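Local coordinates for protein transcriptional regulator, MerR-family (Cupriavidus metallidurans CH34, PDB 5GPE) that recognises lead(II) as a dimeric MerR-family metalloregulator and probably binds DNA to control transcription, at residues K9-L14 and V43-L48; E24-E29 and E63-L68. All blocks are in the same frame, centred on the assembly; numbering follows the deposited sequence.

Contact 1: K9-L14 and V43-L48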
ATOM      1  N   LYS B   9     -18.526   5.665  19.916  1.00 25.59           N
ATOM      2  CA  LYS B   9     -18.999   7.056  19.846  1.00 29.51           C
ATOM      3  C   LYS B   9     -17.970   8.047  20.402  1.00 26.72           C
ATOM      4  O   LYS B   9     -17.616   9.025  19.748  1.00 25.24           O
ATOM      5  CB  LYS B   9     -20.335   7.190  20.628  1.00 36.71           C
ATOM      6  CG  LYS B   9     -21.567   7.042  19.719  1.00 44.31           C
ATOM      7  CD  LYS B   9     -22.364   8.333  19.622  1.00 52.36           C
ATOM      8  CE  LYS B   9     -23.254   8.356  18.356  1.00 59.48           C
ATOM      9  NZ  LYS B   9     -24.130   7.158  18.131  1.00 65.20           N
ATOM     10  N   LYS B  10     -17.480   7.766  21.603  1.00 28.33           N
ATOM     11  CA  LYS B  10     -16.498   8.636  22.273  1.00 29.61           C
ATOM     12  C   LYS B  10     -15.134   8.684  21.579  1.00 28.65           C
ATOM     13  O   LYS B  10     -14.473   9.719  21.598  1.00 27.46           O
ATOM     14  CB  LYS B  10     -16.333   8.242  23.744  1.00 30.86           C
ATOM     15  CG  LYS B  10     -17.351   8.909  24.646  1.00 33.98           C
ATOM     16  CD  LYS B  10     -17.201   8.456  26.080  1.00 37.83           C
ATOM     17  CE  LYS B  10     -17.899   9.425  27.033  1.00 44.07           C
ATOM     18  NZ  LYS B  10     -18.332   8.768  28.290  1.00 49.34           N
ATOM     19  N   ALA B  11     -14.722   7.571  20.980  1.00 26.72           N
ATOM     20  CA  ALA B  11     -13.455   7.509  20.253  1.00 26.24           C
ATOM     21  C   ALA B  11     -13.581   7.934  18.783  1.00 26.57           C
ATOM     22  O   ALA B  11     -12.580   8.000  18.074  1.00 24.66           O
ATOM     23  CB  ALA B  11     -12.873   6.109  20.345  1.00 26.44           C
ATOM     24  N   ASP B  12     -14.806   8.221  18.339  1.00 28.04           N
ATOM     25  CA  ASP B  12     -15.105   8.562  16.947  1.00 28.79           C
ATOM     26  C   ASP B  12     -14.650   7.441  15.980  1.00 27.94           C
ATOM     27  O   ASP B  12     -13.994   7.688  14.971  1.00 27.47           O
ATOM     28  CB  ASP B  12     -14.492   9.923  16.574  1.00 31.05           C
ATOM     29  CG  ASP B  12     -15.185  10.584  15.382  1.00 35.48           C
ATOM     30  OD1 ASP B  12     -16.312  10.185  15.017  1.00 38.39           O
ATOM     31  OD2 ASP B  12     -14.597  11.512  14.797  1.00 38.03           O
ATOM     32  N   CYS B  13     -15.004   6.207  16.321  1.00 27.67           N
ATOM     33  CA  CYS B  13     -14.737   5.066  15.460  1.00 29.14           C
ATOM     34  C   CYS B  13     -15.843   4.024  15.557  1.00 26.89           C
ATOM     35  O   CYS B  13     -16.643   4.023  16.500  1.00 30.51           O
ATOM     36  CB  CYS B  13     -13.372   4.452  15.782  1.00 31.05           C
ATOM     37  SG  CYS B  13     -13.301   3.449  17.275  1.00 35.29           S
ATOM     38  N   LEU B  14     -15.891   3.149  14.561  1.00 22.97           N
ATOM     39  CA  LEU B  14     -16.910   2.116  14.491  1.00 22.57           C
ATOM     40  C   LEU B  14     -16.692   1.037  15.539  1.00 20.06           C
ATOM     41  O   LEU B  14     -15.557   0.751  15.935  1.00 22.82           O
ATOM     42  CB  LEU B  14     -16.941   1.463  13.101  1.00 23.43           C
ATOM     43  CG  LEU B  14     -17.401   2.326  11.927  1.00 24.76           C
ATOM     44  CD1 LEU B  14     -17.236   1.552  10.636  1.00 26.59           C
ATOM     45  CD2 LEU B  14     -18.851   2.764  12.074  1.00 25.56           C
ATOM     46  N   VAL B  43      -9.652   4.130  30.312  1.00 28.71           N
ATOM     47  CA  VAL B  43      -8.377   3.545  29.859  1.00 29.76           C
ATOM     48  C   VAL B  43      -8.483   3.071  28.398  1.00 27.75           C
ATOM     49  O   VAL B  43      -7.560   3.272  27.608  1.00 27.11           O
ATOM     50  CB  VAL B  43      -7.917   2.380  30.771  1.00 33.21           C
ATOM     51  CG1 VAL B  43      -6.649   1.724  30.237  1.00 35.07           C
ATOM     52  CG2 VAL B  43      -7.664   2.877  32.195  1.00 35.01           C
ATOM     53  N   HIS B  44      -9.606   2.437  28.062  1.00 27.46           N
ATOM     54  CA  HIS B  44      -9.852   1.929  26.709  1.00 26.02           C
ATOM     55  C   HIS B  44     -10.030   3.053  25.706  1.00 24.90           C
ATOM     56  O   HIS B  44      -9.508   2.974  24.593  1.00 25.36           O
ATOM     57  CB  HIS B  44     -11.074   1.014  26.664  1.00 27.59           C
ATOM     58  CG  HIS B  44     -10.942  -0.204  27.524  1.00 28.85           C
ATOM     59  ND1 HIS B  44     -11.256  -0.204  28.865  1.00 27.63           N
ATOM     60  CD2 HIS B  44     -10.508  -1.457  27.241  1.00 28.30           C
ATOM     61  CE1 HIS B  44     -11.030  -1.400  29.372  1.00 27.71           C
ATOM     62  NE2 HIS B  44     -10.576  -2.178  28.407  1.00 29.21           N
ATOM     63  N   LEU B  45     -10.731   4.105  26.115  1.00 23.40           N
ATOM     64  CA  LEU B  45     -10.887   5.301  25.291  1.00 25.08           C
ATOM     65  C   LEU B  45      -9.529   5.932  24.964  1.00 23.22           C
ATOM     66  O   LEU B  45      -9.236   6.204  23.802  1.00 22.05           O
ATOM     67  CB  LEU B  45     -11.807   6.334  25.964  1.00 28.24           C
ATOM     68  CG  LEU B  45     -12.021   7.673  25.232  1.00 29.40           C
ATOM     69  CD1 LEU B  45     -12.533   7.474  23.807  1.00 27.43           C
ATOM     70  CD2 LEU B  45     -12.977   8.568  26.016  1.00 30.64           C
ATOM     71  N   GLN B  46      -8.698   6.144  25.983  1.00 22.26           N
ATOM     72  CA  GLN B  46      -7.376   6.739  25.779  1.00 24.28           C
ATOM     73  C   GLN B  46      -6.480   5.861  24.900  1.00 22.71           C
ATOM     74  O   GLN B  46      -5.672   6.359  24.118  1.00 20.81           O
ATOM     75  CB  GLN B  46      -6.684   7.041  27.114  1.00 27.51           C
ATOM     76  CG  GLN B  46      -7.321   8.189  27.899  1.00 30.02           C
ATOM     77  CD  GLN B  46      -7.539   9.437  27.045  1.00 32.87           C
ATOM     78  OE1 GLN B  46      -6.646   9.856  26.295  1.00 35.25           O
ATOM     79  NE2 GLN B  46      -8.740  10.010  27.120  1.00 34.40           N
ATOM     80  N   ARG B  47      -6.669   4.553  24.975  1.00 22.57           N
ATOM     81  CA  ARG B  47      -5.946   3.613  24.152  1.00 23.66           C
ATOM     82  C   ARG B  47      -6.362   3.770  22.690  1.00 22.79           C
ATOM     83  O   ARG B  47      -5.560   3.857  21.837  1.00 21.83           O
ATOM     84  CB  ARG B  47      -6.229   2.213  24.613  1.00 27.37           C
ATOM     85  CG  ARG B  47      -5.774   1.145  23.673  1.00 29.79           C
ATOM     86  CD  ARG B  47      -4.301   1.147  23.632  1.00 31.97           C
ATOM     87  NE  ARG B  47      -3.663   0.956  24.909  1.00 34.52           N
ATOM     88  CZ  ARG B  47      -3.298  -0.205  25.408  1.00 33.21           C
ATOM     89  NH1 ARG B  47      -3.552  -1.310  24.792  1.00 33.01           N
ATOM     90  NH2 ARG B  47      -2.667  -0.235  26.546  1.00 38.84           N
ATOM     91  N   LEU B  48      -7.641   3.840  22.441  1.00 22.70           N
ATOM     92  CA  LEU B  48      -8.159   4.032  21.087  1.00 22.43           C
ATOM     93  C   LEU B  48      -7.691   5.331  20.455  1.00 21.96           C
ATOM     94  O   LEU B  48      -7.343   5.361  19.273  1.00 21.35           O
ATOM     95  CB  LEU B  48      -9.687   3.969  21.063  1.00 21.74           C
ATOM     96  CG  LEU B  48     -10.305   2.582  21.230  1.00 22.01           C
ATOM     97  CD1 LEU B  48     -11.810   2.692  21.393  1.00 22.16           C
ATOM     98  CD2 LEU B  48      -9.922   1.722  20.032  1.00 21.48           C
TER
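The methyl CB of A11 meets both leucines of V43-L48: it lies 3.7 Å from CD1 of each, L45 and L48. With the CA atoms of A11 and L45 only 6.1 Å apart, the small side chain lets the backbones come close. L45 buries the most surface here, 62 Å². Its CG stands anti to the backbone N (chi1 178°), and CD1 is thereby laid against the peptide between K10 and A11, 3.6 Å from N of A11. K10 adds its aliphatic root, CB, 3.9 Å from CD1 of L45, while its amine end leads away, to a long and weak ion pair with E6. At the other border SG of C13 makes a looser approach to CD1 of L48, at 4.4 Å. D12, with positive phi (57°), ends the helix in a Schellman motif, and the turned chain directs C13 at L48. Behind this layer L7 of helix 4-11 touches both leucines, V18 and Y21 of helix 15-23 cover L48, and R52 of helix 42-56 donates to O of A11. With helix 15-23, helix 4-11 forms the helix-turn-helix of the MerR-type domain, and helix 42-56 packs against the first helix of that unit.

Contact 2: E24-E29 and E63-L68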
ATOM      1  N   GLU B  24      -6.719  -8.038  17.308  1.00 28.60           N
ATOM      2  CA  GLU B  24      -5.276  -7.841  17.077  1.00 29.47           C
ATOM      3  C   GLU B  24      -4.431  -7.612  18.352  1.00 27.35           C
ATOM      4  O   GLU B  24      -3.232  -7.377  18.259  1.00 27.35           O
ATOM      5  CB  GLU B  24      -5.064  -6.685  16.090  1.00 30.73           C
ATOM      6  CG  GLU B  24      -5.474  -7.030  14.678  1.00 31.63           C
ATOM      7  CD  GLU B  24      -4.608  -8.121  14.070  1.00 36.73           C
ATOM      8  OE1 GLU B  24      -3.339  -8.059  14.022  1.00 38.45           O
ATOM      9  OE2 GLU B  24      -5.242  -9.089  13.671  1.00 39.82           O
ATOM     10  N   GLY B  25      -5.040  -7.715  19.529  1.00 26.28           N
ATOM     11  CA  GLY B  25      -4.311  -7.615  20.790  1.00 27.75           C
ATOM     12  C   GLY B  25      -3.869  -6.208  21.152  1.00 27.49           C
ATOM     13  O   GLY B  25      -2.960  -6.045  21.958  1.00 29.52           O
ATOM     14  N   LEU B  26      -4.535  -5.196  20.599  1.00 25.49           N
ATOM     15  CA  LEU B  26      -4.183  -3.796  20.863  1.00 24.84           C
ATOM     16  C   LEU B  26      -4.933  -3.168  22.024  1.00 24.36           C
ATOM     17  O   LEU B  26      -4.609  -2.055  22.432  1.00 23.14           O
ATOM     18  CB  LEU B  26      -4.395  -2.949  19.620  1.00 25.03           C
ATOM     19  CG  LEU B  26      -3.681  -3.433  18.348  1.00 26.79           C
ATOM     20  CD1 LEU B  26      -3.913  -2.433  17.229  1.00 29.49           C
ATOM     21  CD2 LEU B  26      -2.191  -3.642  18.555  1.00 26.08           C
ATOM     22  N   LEU B  27      -5.918  -3.836  22.577  1.00 26.49           N
ATOM     23  CA  LEU B  27      -6.676  -3.277  23.690  1.00 28.78           C
ATOM     24  C   LEU B  27      -6.599  -4.115  24.953  1.00 31.45           C
ATOM     25  O   LEU B  27      -6.669  -5.284  24.881  1.00 32.23           O
ATOM     26  CB  LEU B  27      -8.136  -3.114  23.324  1.00 31.10           C
ATOM     27  CG  LEU B  27      -8.542  -2.095  22.276  1.00 34.29           C
ATOM     28  CD1 LEU B  27     -10.028  -1.910  22.236  1.00 35.97           C
ATOM     29  CD2 LEU B  27      -7.886  -0.783  22.560  1.00 36.73           C
ATOM     30  N   PRO B  28      -6.477  -3.501  26.115  1.00 37.44           N
ATOM     31  CA  PRO B  28      -6.472  -4.291  27.347  1.00 42.18           C
ATOM     32  C   PRO B  28      -7.834  -4.935  27.576  1.00 47.00           C
ATOM     33  O   PRO B  28      -8.828  -4.554  26.931  1.00 46.54           O
ATOM     34  CB  PRO B  28      -6.162  -3.258  28.436  1.00 45.41           C
ATOM     35  CG  PRO B  28      -6.616  -1.955  27.885  1.00 42.84           C
ATOM     36  CD  PRO B  28      -6.703  -2.071  26.386  1.00 38.59           C
ATOM     37  N   GLU B  29      -7.869  -5.908  28.477  1.00 50.09           N
ATOM     38  CA  GLU B  29      -9.099  -6.643  28.780  1.00 51.45           C
ATOM     39  C   GLU B  29     -10.211  -5.682  29.214  1.00 51.00           C
ATOM     40  O   GLU B  29      -9.917  -4.615  29.775  1.00 42.04           O
ATOM     41  CB  GLU B  29      -8.857  -7.687  29.873  1.00 55.19           C
ATOM     42  CG  GLU B  29      -7.945  -8.829  29.447  1.00 61.58           C
ATOM     43  CD  GLU B  29      -8.569  -9.697  28.368  1.00 69.66           C
ATOM     44  OE1 GLU B  29      -9.681 -10.231  28.591  1.00 83.06           O
ATOM     45  OE2 GLU B  29      -7.959  -9.833  27.289  1.00 73.19           O
ATOM     46  N   GLU B  63       4.031  -1.925  14.381  1.00 17.93           N
ATOM     47  CA  GLU B  63       4.669  -0.769  15.043  1.00 17.37           C
ATOM     48  C   GLU B  63       3.872  -0.294  16.253  1.00 16.37           C
ATOM     49  O   GLU B  63       4.431   0.059  17.288  1.00 16.18           O
ATOM     50  CB  GLU B  63       4.847   0.388  14.061  1.00 18.62           C
ATOM     51  CG  GLU B  63       5.871   0.128  12.959  1.00 20.80           C
ATOM     52  CD  GLU B  63       5.850   1.209  11.887  1.00 23.03           C
ATOM     53  OE1 GLU B  63       4.853   1.307  11.134  1.00 22.94           O
ATOM     54  OE2 GLU B  63       6.822   2.003  11.824  1.00 28.96           O
ATOM     55  N   ILE B  64       2.557  -0.289  16.120  1.00 16.58           N
ATOM     56  CA  ILE B  64       1.679   0.175  17.199  1.00 16.93           C
ATOM     57  C   ILE B  64       1.738  -0.769  18.398  1.00 17.08           C
ATOM     58  O   ILE B  64       1.726  -0.332  19.537  1.00 17.81           O
ATOM     59  CB  ILE B  64       0.235   0.389  16.694  1.00 17.70           C
ATOM     60  CG1 ILE B  64       0.213   1.574  15.734  1.00 18.05           C
ATOM     61  CG2 ILE B  64      -0.736   0.649  17.852  1.00 17.97           C
ATOM     62  CD1 ILE B  64      -1.050   1.698  14.902  1.00 20.31           C
ATOM     63  N   ARG B  65       1.802  -2.055  18.104  1.00 18.08           N
ATOM     64  CA  ARG B  65       1.921  -3.115  19.079  1.00 19.74           C
ATOM     65  C   ARG B  65       3.230  -2.849  19.880  1.00 18.22           C
ATOM     66  O   ARG B  65       3.244  -2.875  21.057  1.00 15.55           O
ATOM     67  CB  ARG B  65       1.902  -4.507  18.415  1.00 23.25           C
ATOM     68  CG  ARG B  65       1.121  -5.563  19.175  1.00 30.44           C
ATOM     69  CD  ARG B  65       0.549  -6.800  18.409  1.00 36.22           C
ATOM     70  NE  ARG B  65       0.735  -6.750  16.981  1.00 39.71           N
ATOM     71  CZ  ARG B  65      -0.190  -6.962  16.066  1.00 40.38           C
ATOM     72  NH1 ARG B  65      -1.383  -7.305  16.395  1.00 46.19           N
ATOM     73  NH2 ARG B  65       0.093  -6.823  14.812  1.00 35.25           N
ATOM     74  N   GLN B  66       4.301  -2.579  19.170  1.00 18.91           N
ATOM     75  CA  GLN B  66       5.619  -2.259  19.770  1.00 20.27           C
ATOM     76  C   GLN B  66       5.552  -1.016  20.656  1.00 19.46           C
ATOM     77  O   GLN B  66       6.005  -1.051  21.800  1.00 18.89           O
ATOM     78  CB  GLN B  66       6.770  -2.078  18.713  1.00 23.29           C
ATOM     79  CG  GLN B  66       7.246  -3.419  18.182  1.00 27.81           C
ATOM     80  CD  GLN B  66       8.454  -3.325  17.249  1.00 33.78           C
ATOM     81  OE1 GLN B  66       8.999  -2.247  16.997  1.00 36.34           O
ATOM     82  NE2 GLN B  66       8.900  -4.475  16.769  1.00 40.92           N
ATOM     83  N   LEU B  67       4.923   0.047  20.152  1.00 19.15           N
ATOM     84  CA  LEU B  67       4.777   1.283  20.936  1.00 18.88           C
ATOM     85  C   LEU B  67       3.931   1.089  22.190  1.00 18.80           C
ATOM     86  O   LEU B  67       4.292   1.588  23.262  1.00 19.81           O
ATOM     87  CB  LEU B  67       4.176   2.411  20.095  1.00 18.88           C
ATOM     88  CG  LEU B  67       5.061   2.933  18.968  1.00 18.61           C
ATOM     89  CD1 LEU B  67       4.249   3.869  18.107  1.00 18.61           C
ATOM     90  CD2 LEU B  67       6.278   3.651  19.503  1.00 19.80           C
ATOM     91  N   LEU B  68       2.817   0.357  22.054  1.00 19.06           N
ATOM     92  CA  LEU B  68       1.953   0.041  23.198  1.00 20.68           C
ATOM     93  C   LEU B  68       2.698  -0.753  24.282  1.00 20.50           C
ATOM     94  O   LEU B  68       2.527  -0.492  25.475  1.00 19.42           O
ATOM     95  CB  LEU B  68       0.692  -0.713  22.750  1.00 21.45           C
ATOM     96  CG  LEU B  68      -0.351   0.119  21.986  1.00 22.65           C
ATOM     97  CD1 LEU B  68      -1.419  -0.778  21.395  1.00 23.43           C
ATOM     98  CD2 LEU B  68      -0.995   1.169  22.881  1.00 24.38           C
TER
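E24 meets R65 through both its backbone and its side chain, and one nitrogen, NH1, serves both. The carbonyl O of E24 receives NH1 of R65 at 2.6 Å, in the carbonyl plane and on a lone pair, but the N-H...O angle is bent to 133°. The carboxylate completes the grip with a salt bridge: OE1 of E24 lies 3.2 Å from NH1 of R65 along a much straighter N-H...O line (170°). Here the donor stands above the carboxylate plane, and the two flat groups are turned 67° against each other. Both oxygens nevertheless sit close to the guanidinium plane. A bend in the E24 chain at chi2 curls the carboxylate back to R65, whose own chain folds at chi3. D62, salt-bridged to NH2, gives the guanidinium a second acidic partner that should steady its orientation.

G25 follows with positive phi, leaving the helix in a Schellman motif and turning the chain so that L26 follows against helix 61-71. That leucine packs across the aliphatic arm of R65 at about a right angle, and CD2 of L26 is 3.9 Å from CG of R65. On its other branch CD1 makes only a distant approach to CG2 of I64, at 4.5 Å. L68 reaches the same leucine nearer the backbone: its CD1 lies 3.6 Å from O of L26 and 4.1 Å from CB of L26. That carbonyl oxygen also accepts a hydrogen bond from R47 of helix 42-56, so its polar demand is met beside an apolar neighbour.

Polar outside and apolar within, the contact seats the chain that leaves helix 15-23 on helix 61-71. It is an intradomain junction of the MerR-type helix-turn-helix region, joining the exit of one helix to the side of another.

Contacts 1 and 2 have centres about 14 Å apart and lie within one MerR-type helix-turn-helix range. Their segments alternate along the chain: 9-14, 24-29, 43-48, then 63-68. Helix 15-23 runs between the first two, and helix 42-56, which carries 43-48, is followed directly by helix 61-71. The contacts touch where 43-48 meets 24-29: NE2 of H44 lies 2.9 Å from O of E29, a probable hydrogen bond. Helix 42-56 is therefore flanked by helix 4-11 and the 24-29 loop, which in turn packs against helix 61-71. The interlaced order ties distant parts of the sequence into one compact, probably DNA-binding, unit.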